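Orotidine 5'-phosphate decarboxylase (Sulfolobus solfataricus, PDB 4DBD) probably catalyses the decarboxylation of orotidine 5'-monophosphate to uridine 5'-monophosphate, the last step of de novo UMP synthesis. Local coordinates at residues K20-E25 against N195-L200; Y27-G32 against L51-I56; I68-V73 against D95-Y100; A79-A84 against S105-L110. All blocks are in the same frame, centred on the assembly; numbering follows the deposited sequence.

The chain folds into a parallel eight-stranded TIM barrel. From the N terminus, 20-25 opens interaction 1, which is closed only by 195-200, far along the chain; it joins the first helix of the barrel's outer layer to the last. Within that span, interaction 2 closes a short loop between strands 28-32 and 55-62. Interactions 3 and 4 follow and cross, since their segments alternate: 68-73, 79-84, 95-100, 105-110. They hold two neighbouring outer helices and two neighbouring strands, one layer over the other. Interactions 1 and 2 touch at E23 and D52. Interactions 2 and 4 meet at E55, S81 and Y109. Interactions 1 and 3 lie about 33 Å apart, centre to centre.

Interaction 1. Residues K20-E25 against N195-L200; sequences KEMENE and NPLTAL
The methyl CE of M22 lies over the face of the peptide group joining P196 to L197. It is 3.4 Å from P196 O, and it meets the P196 ring at CB, 3.7 Å away. The contact lies in the outer helical layer of the TIM barrel, where helix 16-22 packs on the start of helix 196-210 and so sets the first helix beside the last. M22 gets there as a nearly straight chain beyond CG (chi2 -171°). Lower on the same chain, M22 CG packs 3.7 Å from L200 CD2. With an alanine here, the P196 peptide and L200 CD2 would probably lose their cover and a gap would open between the helices. On the solvent side E21 CB and CG lie against L197 CD2, with E21 CB 3.5 Å away. E25 OE1 forms a salt bridge with R201. N195 caps helix 196-210: its OD1 accepts from T198 N at 3.2 Å, well above the carbonyl plane, and more weakly from L197 N. V6 and L8 of strand 6-10 lie beneath L200 and M22. Both methyls of L200 bear on one oxygen, with CD2 3.6 Å and CD1 3.7 Å from E25 O.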
loop_
_atom_site.group_PDB
_atom_site.type_symbol
_atom_site.label_atom_id
_atom_site.label_comp_id
_atom_site.label_asym_id
_atom_site.label_seq_id
_atom_site.Cartn_x
_atom_site.Cartn_y
_atom_site.Cartn_z
ATOM N N LYS A 20 -19.960 18.914 4.025
ATOM C CA LYS A 20 -19.999 20.181 4.757
ATOM C C LYS A 20 -20.845 20.120 6.030
ATOM O O LYS A 20 -20.539 20.801 7.010
ATOM C CB LYS A 20 -20.444 21.335 3.851
ATOM C CG LYS A 20 -19.403 21.739 2.821
ATOM C CD LYS A 20 -18.114 22.214 3.486
ATOM C CE LYS A 20 -18.320 23.510 4.261
ATOM N NZ LYS A 20 -17.055 24.017 4.875
ATOM N N GLU A 21 -21.899 19.306 6.021
ATOM C CA GLU A 21 -22.682 19.076 7.234
ATOM C C GLU A 21 -21.922 18.191 8.204
ATOM O O GLU A 21 -21.949 18.408 9.421
ATOM C CB GLU A 21 -24.029 18.426 6.910
ATOM C CG GLU A 21 -25.074 19.390 6.364
ATOM C CD GLU A 21 -25.278 20.609 7.256
ATOM O OE1 GLU A 21 -25.785 20.453 8.389
ATOM O OE2 GLU A 21 -24.924 21.728 6.820
ATOM N N MET A 22 -21.247 17.185 7.659
ATOM C CA MET A 22 -20.484 16.258 8.481
ATOM C C MET A 22 -19.291 16.944 9.121
ATOM O O MET A 22 -18.861 16.557 10.203
ATOM C CB MET A 22 -20.013 15.073 7.641
ATOM C CG MET A 22 -21.131 14.282 6.993
ATOM S SD MET A 22 -20.466 12.768 6.267
ATOM C CE MET A 22 -21.936 11.743 6.211
ATOM N N GLU A 23 -18.770 17.975 8.459
ATOM C CA GLU A 23 -17.518 18.598 8.875
ATOM C C GLU A 23 -17.429 18.871 10.382
ATOM O O GLU A 23 -16.392 18.607 11.004
ATOM C CB GLU A 23 -17.248 19.875 8.061
ATOM C CG GLU A 23 -17.610 21.179 8.767
ATOM C CD GLU A 23 -17.419 22.394 7.877
ATOM O OE1 GLU A 23 -17.936 23.481 8.225
ATOM O OE2 GLU A 23 -16.758 22.253 6.824
ATOM N N ASN A 24 -18.507 19.390 10.968
ATOM C CA ASN A 24 -18.496 19.726 12.387
ATOM C C ASN A 24 -19.042 18.590 13.245
ATOM O O ASN A 24 -19.288 18.758 14.443
ATOM C CB ASN A 24 -19.279 21.017 12.643
ATOM C CG ASN A 24 -20.748 20.878 12.317
ATOM O OD1 ASN A 24 -21.135 20.052 11.492
ATOM N ND2 ASN A 24 -21.577 21.688 12.963
ATOM N N GLU A 25 -19.232 17.432 12.619
ATOM C CA GLU A 25 -19.666 16.234 13.330
ATOM C C GLU A 25 -18.787 15.039 12.985
ATOM O O GLU A 25 -19.207 13.883 13.106
ATOM C CB GLU A 25 -21.127 15.948 13.039
ATOM C CG GLU A 25 -22.026 16.961 13.697
ATOM C CD GLU A 25 -23.380 17.033 13.048
ATOM O OE1 GLU A 25 -24.255 16.225 13.428
ATOM O OE2 GLU A 25 -23.566 17.895 12.161
ATOM N N ASN A 195 -29.390 7.611 4.211
ATOM C CA ASN A 195 -28.971 8.982 4.470
ATOM C C ASN A 195 -27.691 8.995 5.291
ATOM O O ASN A 195 -27.728 8.793 6.504
ATOM C CB ASN A 195 -30.081 9.772 5.178
ATOM C CG ASN A 195 -29.858 11.271 5.111
ATOM O OD1 ASN A 195 -28.747 11.756 5.327
ATOM N ND2 ASN A 195 -30.911 12.012 4.788
ATOM N N PRO A 196 -26.546 9.221 4.622
ATOM C CA PRO A 196 -25.251 9.211 5.311
ATOM C C PRO A 196 -25.171 10.194 6.472
ATOM O O PRO A 196 -24.537 9.874 7.480
ATOM C CB PRO A 196 -24.271 9.638 4.213
ATOM C CG PRO A 196 -24.908 9.191 2.951
ATOM C CD PRO A 196 -26.392 9.398 3.164
ATOM N N LEU A 197 -25.771 11.378 6.340
ATOM C CA LEU A 197 -25.738 12.321 7.456
ATOM C C LEU A 197 -26.542 11.787 8.642
ATOM O O LEU A 197 -26.124 11.900 9.792
ATOM C CB LEU A 197 -26.259 13.701 7.037
ATOM C CG LEU A 197 -26.305 14.764 8.142
ATOM C CD1 LEU A 197 -25.008 14.836 8.964
ATOM C CD2 LEU A 197 -26.641 16.134 7.535
ATOM N N THR A 198 -27.712 11.228 8.361
ATOM C CA THR A 198 -28.541 10.673 9.428
ATOM C C THR A 198 -27.824 9.543 10.159
ATOM O O THR A 198 -27.842 9.480 11.387
ATOM C CB THR A 198 -29.893 10.172 8.897
ATOM O OG1 THR A 198 -30.567 11.247 8.231
ATOM C CG2 THR A 198 -30.763 9.673 10.042
ATOM N N ALA A 199 -27.189 8.655 9.403
ATOM C CA ALA A 199 -26.442 7.557 10.017
ATOM C C ALA A 199 -25.268 8.071 10.851
ATOM O O ALA A 199 -25.054 7.620 11.975
ATOM C CB ALA A 199 -25.979 6.570 8.967
ATOM N N LEU A 200 -24.511 9.031 10.325
ATOM C CA LEU A 200 -23.466 9.629 11.141
ATOM C C LEU A 200 -24.031 10.209 12.440
ATOM O O LEU A 200 -23.459 10.019 13.504
ATOM C CB LEU A 200 -22.670 10.689 10.358
ATOM C CG LEU A 200 -21.692 11.539 11.186
ATOM C CD1 LEU A 200 -20.610 10.702 11.885
ATOM C CD2 LEU A 200 -21.052 12.621 10.304
#

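Interaction 2. Residues Y27-G32 against L51-I56; sequences YGIKVG and LDVEEI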
loop_
_atom_site.group_PDB
_atom_site.type_symbol
_atom_site.label_atom_id
_atom_site.label_comp_id
_atom_site.label_asym_id
_atom_site.label_seq_id
_atom_site.Cartn_x
_atom_site.Cartn_y
_atom_site.Cartn_z
ATOM N N TYR A 27 -14.405 14.040 13.502
ATOM C CA TYR A 27 -13.071 14.486 13.865
ATOM C C TYR A 27 -12.211 14.626 12.613
ATOM O O TYR A 27 -11.419 15.567 12.484
ATOM C CB TYR A 27 -12.403 13.521 14.829
ATOM C CG TYR A 27 -10.938 13.821 14.992
ATOM C CD1 TYR A 27 -10.509 14.838 15.837
ATOM C CD2 TYR A 27 -9.982 13.104 14.291
ATOM C CE1 TYR A 27 -9.169 15.121 15.987
ATOM C CE2 TYR A 27 -8.633 13.383 14.437
ATOM C CZ TYR A 27 -8.236 14.392 15.285
ATOM O OH TYR A 27 -6.903 14.676 15.440
ATOM N N GLY A 28 -12.368 13.678 11.696
ATOM C CA GLY A 28 -11.550 13.646 10.503
ATOM C C GLY A 28 -12.193 12.856 9.383
ATOM O O GLY A 28 -13.263 12.243 9.540
ATOM N N ILE A 29 -11.522 12.866 8.242
ATOM C CA ILE A 29 -11.940 12.121 7.075
ATOM C C ILE A 29 -10.709 11.381 6.580
ATOM O O ILE A 29 -9.631 11.976 6.453
ATOM C CB ILE A 29 -12.422 13.062 5.969
ATOM C CG1 ILE A 29 -13.712 13.754 6.403
ATOM C CG2 ILE A 29 -12.600 12.301 4.668
ATOM C CD1 ILE A 29 -14.098 14.931 5.536
ATOM N N LYS A 30 -10.862 10.088 6.326
ATOM C CA LYS A 30 -9.755 9.251 5.873
ATOM C C LYS A 30 -9.974 8.898 4.402
ATOM O O LYS A 30 -10.933 8.212 4.043
ATOM C CB LYS A 30 -9.631 7.981 6.728
ATOM C CG LYS A 30 -8.406 7.119 6.397
ATOM C CD LYS A 30 -8.310 5.885 7.294
ATOM C CE LYS A 30 -9.287 4.789 6.890
ATOM N NZ LYS A 30 -8.910 4.111 5.625
ATOM N N VAL A 31 -9.071 9.388 3.556
ATOM C CA VAL A 31 -9.168 9.239 2.114
ATOM C C VAL A 31 -8.338 8.049 1.645
ATOM O O VAL A 31 -7.148 7.984 1.934
ATOM C CB VAL A 31 -8.626 10.505 1.415
ATOM C CG1 VAL A 31 -8.705 10.355 -0.085
ATOM C CG2 VAL A 31 -9.388 11.743 1.882
ATOM N N GLY A 32 -8.953 7.126 0.907
ATOM C CA GLY A 32 -8.271 5.924 0.463
ATOM C C GLY A 32 -7.991 5.854 -1.024
ATOM O O GLY A 32 -8.373 6.747 -1.788
ATOM N N LEU A 51 -13.410 21.829 3.545
ATOM C CA LEU A 51 -13.840 21.089 4.729
ATOM C C LEU A 51 -13.086 21.453 6.007
ATOM O O LEU A 51 -11.860 21.365 6.060
ATOM C CB LEU A 51 -13.731 19.584 4.472
ATOM C CG LEU A 51 -14.417 19.070 3.204
ATOM C CD1 LEU A 51 -14.297 17.557 3.106
ATOM C CD2 LEU A 51 -15.879 19.493 3.167
ATOM N N ASP A 52 -13.828 21.856 7.034
ATOM C CA ASP A 52 -13.239 22.158 8.329
ATOM C C ASP A 52 -13.320 20.967 9.278
ATOM O O ASP A 52 -14.195 20.906 10.151
ATOM C CB ASP A 52 -13.911 23.372 8.977
ATOM C CG ASP A 52 -13.333 23.692 10.352
ATOM O OD1 ASP A 52 -12.089 23.673 10.500
ATOM O OD2 ASP A 52 -14.119 23.952 11.289
ATOM N N VAL A 53 -12.409 20.018 9.096
ATOM C CA VAL A 53 -12.256 18.931 10.045
ATOM C C VAL A 53 -10.857 19.008 10.635
ATOM O O VAL A 53 -9.959 19.612 10.041
ATOM C CB VAL A 53 -12.522 17.551 9.394
ATOM C CG1 VAL A 53 -13.973 17.451 8.956
ATOM C CG2 VAL A 53 -11.597 17.327 8.213
ATOM N N GLU A 54 -10.674 18.429 11.817
ATOM C CA GLU A 54 -9.373 18.452 12.460
ATOM C C GLU A 54 -8.329 17.766 11.584
ATOM O O GLU A 54 -7.220 18.277 11.420
ATOM C CB GLU A 54 -9.432 17.785 13.840
ATOM C CG GLU A 54 -10.468 18.394 14.785
ATOM C CD GLU A 54 -10.066 19.769 15.282
ATOM O OE1 GLU A 54 -8.891 19.935 15.679
ATOM O OE2 GLU A 54 -10.921 20.685 15.272
ATOM N N GLU A 55 -8.683 16.618 11.013
ATOM C CA GLU A 55 -7.705 15.833 10.263
ATOM C C GLU A 55 -8.198 15.304 8.923
ATOM O O GLU A 55 -9.255 14.670 8.821
ATOM C CB GLU A 55 -7.140 14.677 11.111
ATOM C CG GLU A 55 -5.958 15.065 11.992
ATOM C CD GLU A 55 -5.054 13.885 12.342
ATOM O OE1 GLU A 55 -4.766 13.684 13.543
ATOM O OE2 GLU A 55 -4.616 13.165 11.418
ATOM N N ILE A 56 -7.414 15.582 7.888
ATOM C CA ILE A 56 -7.563 14.898 6.620
ATOM C C ILE A 56 -6.423 13.891 6.548
ATOM O O ILE A 56 -5.238 14.257 6.489
ATOM C CB ILE A 56 -7.585 15.872 5.428
ATOM C CG1 ILE A 56 -8.810 16.784 5.535
ATOM C CG2 ILE A 56 -7.593 15.119 4.108
ATOM C CD1 ILE A 56 -8.863 17.845 4.485
#
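The ring of Y27 has E54 CB over one face, 3.4 Å from Y27 CE1. At its edge and in its plane sits E55 OE1. There Y27 OH gives a 3.0 Å hydrogen bond to E55 OE1, approaching on the anti side and 25° out of the carboxylate plane. The ring reaches this place because CG is anti to the backbone N (chi1 169°). A phenylalanine in its place would probably leave E55 OE1 without this donor and the ring without its polar tie to the neighbouring strand. The backbone adds two bonds: E55 N to Y27 O at 3.3 Å, and I29 N to E55 O at 3.0 Å. These pair G28 with E55 and I29 with I56, as parallel neighbours in a beta-alpha-beta unit of the TIM barrel. G28 CA lies 3.0 Å from E55 O, which leaves little room for a side chain on that side. On the side of I29, its CD1 packs 3.6 Å from L51 CD1, and V53 lies near. Farther out, Y27 stacks on Y183. The carboxylate of E55 has a salt bridge to K137 and further partners in S81 and Y109. K30, a predicted substrate-binding residue on this strand, forms a salt bridge with D59.

Interaction 3. Residues I68-V73 against D95-Y100; sequences IMKSIV and DELKRY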
loop_
_atom_site.group_PDB
_atom_site.type_symbol
_atom_site.label_atom_id
_atom_site.label_comp_id
_atom_site.label_asym_id
_atom_site.label_seq_id
_atom_site.Cartn_x
_atom_site.Cartn_y
_atom_site.Cartn_z
ATOM N N ILE A 68 10.123 5.636 -2.419
ATOM C CA ILE A 68 8.817 5.475 -3.057
ATOM C C ILE A 68 7.718 6.071 -2.188
ATOM O O ILE A 68 6.809 6.722 -2.693
ATOM C CB ILE A 68 8.502 3.992 -3.334
ATOM C CG1 ILE A 68 9.471 3.405 -4.372
ATOM C CG2 ILE A 68 7.056 3.821 -3.747
ATOM C CD1 ILE A 68 9.387 4.029 -5.737
ATOM N N MET A 69 7.781 5.832 -0.876
ATOM C CA MET A 69 6.767 6.397 0.001
ATOM C C MET A 69 6.778 7.914 -0.019
ATOM O O MET A 69 5.730 8.549 -0.001
ATOM C CB MET A 69 6.910 5.863 1.419
ATOM C CG MET A 69 6.467 4.418 1.492
ATOM S SD MET A 69 6.366 3.724 3.158
ATOM C CE MET A 69 8.016 4.023 3.762
ATOM N N LYS A 70 7.970 8.499 -0.051
ATOM C CA LYS A 70 8.090 9.955 -0.169
ATOM C C LYS A 70 7.559 10.461 -1.520
ATOM O O LYS A 70 6.902 11.500 -1.593
ATOM C CB LYS A 70 9.540 10.381 0.076
ATOM C CG LYS A 70 9.970 10.218 1.532
ATOM C CD LYS A 70 11.486 10.156 1.670
ATOM C CE LYS A 70 12.172 11.349 1.039
ATOM N NZ LYS A 70 13.665 11.245 1.242
ATOM N N SER A 71 7.816 9.715 -2.592
ATOM C CA SER A 71 7.328 10.105 -3.921
ATOM C C SER A 71 5.801 10.098 -3.974
ATOM O O SER A 71 5.178 10.868 -4.711
ATOM C CB SER A 71 7.888 9.175 -4.992
ATOM O OG SER A 71 9.292 9.336 -5.108
ATOM N N ILE A 72 5.198 9.213 -3.191
ATOM C CA ILE A 72 3.753 9.151 -3.087
ATOM C C ILE A 72 3.190 10.330 -2.304
ATOM O O ILE A 72 2.307 11.043 -2.796
ATOM C CB ILE A 72 3.320 7.833 -2.427
ATOM C CG1 ILE A 72 3.662 6.657 -3.343
ATOM C CG2 ILE A 72 1.832 7.850 -2.102
ATOM C CD1 ILE A 72 3.529 5.289 -2.685
ATOM N N VAL A 73 3.691 10.557 -1.092
ATOM C CA VAL A 73 3.060 11.549 -0.227
ATOM C C VAL A 73 3.293 12.988 -0.677
ATOM O O VAL A 73 2.514 13.877 -0.344
ATOM C CB VAL A 73 3.460 11.409 1.265
ATOM C CG1 VAL A 73 3.118 9.989 1.809
ATOM C CG2 VAL A 73 4.911 11.744 1.471
ATOM N N ASP A 95 12.022 5.399 8.453
ATOM C CA ASP A 95 12.832 6.528 8.930
ATOM C C ASP A 95 12.861 7.672 7.915
ATOM O O ASP A 95 12.700 8.840 8.275
ATOM C CB ASP A 95 14.247 6.121 9.398
ATOM C CG ASP A 95 15.079 5.445 8.311
ATOM O OD1 ASP A 95 14.631 5.333 7.153
ATOM O OD2 ASP A 95 16.220 5.039 8.624
ATOM N N GLU A 96 13.018 7.324 6.645
ATOM C CA GLU A 96 13.074 8.306 5.579
ATOM C C GLU A 96 11.736 9.010 5.400
ATOM O O GLU A 96 11.690 10.215 5.145
ATOM C CB GLU A 96 13.511 7.648 4.274
ATOM C CG GLU A 96 14.950 7.199 4.299
ATOM C CD GLU A 96 15.377 6.493 3.037
ATOM O OE1 GLU A 96 14.614 6.498 2.050
ATOM O OE2 GLU A 96 16.499 5.935 3.027
ATOM N N LEU A 97 10.644 8.261 5.532
ATOM C CA LEU A 97 9.310 8.858 5.438
ATOM C C LEU A 97 9.043 9.803 6.614
ATOM O O LEU A 97 8.483 10.890 6.430
ATOM C CB LEU A 97 8.232 7.772 5.362
ATOM C CG LEU A 97 6.785 8.269 5.337
ATOM C CD1 LEU A 97 6.507 9.111 4.097
ATOM C CD2 LEU A 97 5.798 7.098 5.434
ATOM N N LYS A 98 9.444 9.390 7.817
ATOM C CA LYS A 98 9.264 10.221 9.010
ATOM C C LYS A 98 10.013 11.556 8.883
ATOM O O LYS A 98 9.437 12.620 9.145
ATOM C CB LYS A 98 9.653 9.458 10.293
ATOM C CG LYS A 98 9.403 10.209 11.604
ATOM C CD LYS A 98 7.941 10.566 11.788
ATOM C CE LYS A 98 7.604 10.858 13.250
ATOM N NZ LYS A 98 8.571 11.778 13.919
ATOM N N ARG A 99 11.279 11.503 8.466
ATOM C CA ARG A 99 12.056 12.720 8.270
ATOM C C ARG A 99 11.324 13.642 7.298
ATOM O O ARG A 99 11.241 14.854 7.508
ATOM C CB ARG A 99 13.463 12.409 7.721
ATOM C CG ARG A 99 14.237 11.310 8.452
ATOM C CD ARG A 99 14.968 11.801 9.704
ATOM N NE ARG A 99 14.052 12.106 10.800
ATOM C CZ ARG A 99 13.417 11.187 11.523
ATOM N NH1 ARG A 99 13.579 9.893 11.259
ATOM N NH2 ARG A 99 12.608 11.568 12.504
ATOM N N TYR A 100 10.801 13.065 6.222
ATOM C CA TYR A 100 10.106 13.846 5.214
ATOM C C TYR A 100 8.837 14.502 5.751
ATOM O O TYR A 100 8.589 15.691 5.523
ATOM C CB TYR A 100 9.747 12.999 3.998
ATOM C CG TYR A 100 8.992 13.816 2.989
ATOM C CD1 TYR A 100 9.666 14.614 2.077
ATOM C CD2 TYR A 100 7.602 13.833 2.979
ATOM C CE1 TYR A 100 8.980 15.395 1.164
ATOM C CE2 TYR A 100 6.897 14.614 2.058
ATOM C CZ TYR A 100 7.600 15.393 1.157
ATOM O OH TYR A 100 6.927 16.173 0.243
HETATM O O HOH W 1 13.735 11.495 3.982
HETATM O O HOH W 2 14.327 8.702 0.360
#
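E96 meets K70 at the start of this contact, where K70 CD lies 3.5 Å from E96 O. Helices 66-73 and 90-103 are neighbours in the outer layer of the TIM barrel; here their axes come within 9.2 Å and run in similar directions, 33° apart. The K70 chain bends near its end (chi3 55°), and its NZ joins E96 through two waters. NZ donates to both. One water passes a hydrogen bond on to E96 O, the other to E96 OE1, so the opposite charges are linked without direct contact. L97 follows and points its two methyls at different partners. CD1 packs 4.0 Å from V73 CG2. CD2 and CB of L97 face the sulfur end of M69, with L97 CB 4.1 Å from M69 CE. M69 also lies against D64, a predicted active-site residue. Beneath the helices, L97 rests on A84, and V73 on F82. On another side of helix 66-73, I68, S71 and I72 pack on D11, P34 and L37 of the second subunit, so this helix also serves the dimer. Y100 is the last in line. Its trans chi1 (178°) lays the ring beside V73. Its CB lies 3.7 Å from K70 CG. V73 CG2 meets the ring obliquely, 3.5 Å from Y100 CE2.

Interaction 4. Residues A79-A84 against S105-L110; sequences ANSFIA and SKNLYL
Four parallel pairs, S81 with N107 through A84 with L110, join strands 81-85 and 107-113. N107 N donates to N80 O at 3.0 Å, F82 N to N107 O, Y109 N to F82 O, and A84 N to Y109 O. The two strands and helix 90-103 between them form a right-handed beta-alpha-beta unit of the TIM barrel. On the face of S81 and Y109, N107 ND2 donates to S81 OG at 3.3 Å, with the oxygen close to the amide plane. S81 OG lies in the plane of the Y109 ring, at its edge, and S81 CB is 3.7 Å from Y109 CE2. I83 CG1 packs 3.8 Å from Y109 CB. On the other face, A84 CB touches L108 CD1 at 3.9 Å and also meets L110 CD2. S81 OG and Y109 OH both hydrogen-bond the carboxylate of E55. A water bridges N80 O and S105 O. Before the strands begin, the K106 chain bends at chi2 (-61°), runs by the edge of the F82 ring, and lets NZ donate to A79 O at 2.7 Å. NZ also donates to S77 O. Two main-chain carbonyls thus grip the ammonium group, and their oxygens probably help to settle its charge.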
loop_
_atom_site.group_PDB
_atom_site.type_symbol
_atom_site.label_atom_id
_atom_site.label_comp_id
_atom_site.label_asym_id
_atom_site.label_seq_id
_atom_site.Cartn_x
_atom_site.Cartn_y
_atom_site.Cartn_z
ATOM N N ALA A 79 -3.285 16.682 2.453
ATOM C CA ALA A 79 -3.499 15.897 3.670
ATOM C C ALA A 79 -2.740 16.439 4.874
ATOM O O ALA A 79 -1.616 16.934 4.743
ATOM C CB ALA A 79 -3.101 14.450 3.428
ATOM N N ASN A 80 -3.342 16.324 6.054
ATOM C CA ASN A 80 -2.633 16.622 7.301
ATOM C C ASN A 80 -1.784 15.438 7.776
ATOM O O ASN A 80 -0.755 15.626 8.428
ATOM C CB ASN A 80 -3.625 16.971 8.425
ATOM C CG ASN A 80 -4.587 18.059 8.040
ATOM O OD1 ASN A 80 -5.781 17.814 7.865
ATOM N ND2 ASN A 80 -4.077 19.281 7.900
ATOM N N SER A 81 -2.240 14.224 7.469
ATOM C CA SER A 81 -1.666 13.019 8.062
ATOM C C SER A 81 -1.679 11.871 7.070
ATOM O O SER A 81 -2.471 11.871 6.132
ATOM C CB SER A 81 -2.484 12.603 9.292
ATOM O OG SER A 81 -2.691 13.693 10.172
ATOM N N PHE A 82 -0.832 10.873 7.321
ATOM C CA PHE A 82 -0.673 9.739 6.425
ATOM C C PHE A 82 -0.545 8.446 7.219
ATOM O O PHE A 82 0.116 8.406 8.248
ATOM C CB PHE A 82 0.582 9.913 5.563
ATOM C CG PHE A 82 0.479 11.029 4.573
ATOM C CD1 PHE A 82 -0.122 10.825 3.345
ATOM C CD2 PHE A 82 0.957 12.288 4.891
ATOM C CE1 PHE A 82 -0.227 11.864 2.432
ATOM C CE2 PHE A 82 0.851 13.336 3.989
ATOM C CZ PHE A 82 0.263 13.126 2.764
ATOM N N ILE A 83 -1.188 7.391 6.728
ATOM C CA ILE A 83 -1.092 6.071 7.346
ATOM C C ILE A 83 -0.077 5.213 6.583
ATOM O O ILE A 83 -0.110 5.125 5.348
ATOM C CB ILE A 83 -2.477 5.401 7.414
ATOM C CG1 ILE A 83 -3.366 6.180 8.400
ATOM C CG2 ILE A 83 -2.351 3.917 7.788
ATOM C CD1 ILE A 83 -4.793 5.693 8.473
ATOM N N ALA A 84 0.864 4.639 7.326
ATOM C CA ALA A 84 1.817 3.672 6.778
ATOM C C ALA A 84 1.810 2.414 7.623
ATOM O O ALA A 84 1.418 2.449 8.789
ATOM C CB ALA A 84 3.224 4.260 6.748
ATOM N N SER A 105 5.603 19.230 7.899
ATOM C CA SER A 105 4.534 19.465 8.886
ATOM C C SER A 105 3.364 18.506 8.741
ATOM O O SER A 105 2.196 18.915 8.849
ATOM C CB SER A 105 4.022 20.913 8.830
ATOM O OG SER A 105 4.999 21.826 9.308
ATOM N N LYS A 106 3.673 17.238 8.489
ATOM C CA LYS A 106 2.635 16.211 8.367
ATOM C C LYS A 106 2.747 15.218 9.517
ATOM O O LYS A 106 3.833 14.992 10.041
ATOM C CB LYS A 106 2.793 15.473 7.034
ATOM C CG LYS A 106 2.812 16.386 5.824
ATOM C CD LYS A 106 1.510 17.167 5.727
ATOM C CE LYS A 106 1.491 18.057 4.489
ATOM N NZ LYS A 106 0.258 18.885 4.434
ATOM N N ASN A 107 1.614 14.635 9.908
ATOM C CA ASN A 107 1.595 13.587 10.923
ATOM C C ASN A 107 1.682 12.196 10.292
ATOM O O ASN A 107 1.192 11.975 9.177
ATOM C CB ASN A 107 0.303 13.655 11.744
ATOM C CG ASN A 107 0.114 14.981 12.446
ATOM O OD1 ASN A 107 1.018 15.487 13.110
ATOM N ND2 ASN A 107 -1.078 15.552 12.304
ATOM N N LEU A 108 2.275 11.255 11.025
ATOM C CA LEU A 108 2.343 9.858 10.602
ATOM C C LEU A 108 1.550 8.992 11.572
ATOM O O LEU A 108 1.668 9.145 12.788
ATOM C CB LEU A 108 3.809 9.373 10.561
ATOM C CG LEU A 108 4.108 7.921 10.173
ATOM C CD1 LEU A 108 3.582 7.597 8.770
ATOM C CD2 LEU A 108 5.604 7.595 10.287
ATOM N N TYR A 109 0.714 8.116 11.022
ATOM C CA TYR A 109 0.022 7.077 11.791
ATOM C C TYR A 109 0.517 5.728 11.290
ATOM O O TYR A 109 0.553 5.499 10.077
ATOM C CB TYR A 109 -1.487 7.161 11.552
ATOM C CG TYR A 109 -2.157 8.315 12.252
ATOM C CD1 TYR A 109 -2.854 8.117 13.435
ATOM C CD2 TYR A 109 -2.102 9.602 11.729
ATOM C CE1 TYR A 109 -3.473 9.167 14.085
ATOM C CE2 TYR A 109 -2.726 10.664 12.375
ATOM C CZ TYR A 109 -3.405 10.433 13.552
ATOM O OH TYR A 109 -4.022 11.465 14.210
ATOM N N LEU A 110 0.881 4.826 12.205
ATOM C CA LEU A 110 1.383 3.518 11.792
ATOM C C LEU A 110 0.375 2.410 12.089
ATOM O O LEU A 110 -0.255 2.391 13.143
ATOM C CB LEU A 110 2.710 3.197 12.470
ATOM C CG LEU A 110 3.921 4.071 12.145
ATOM C CD1 LEU A 110 5.121 3.592 12.945
ATOM C CD2 LEU A 110 4.225 4.044 10.634
HETATM O O HOH W 3 -0.613 18.125 10.027
#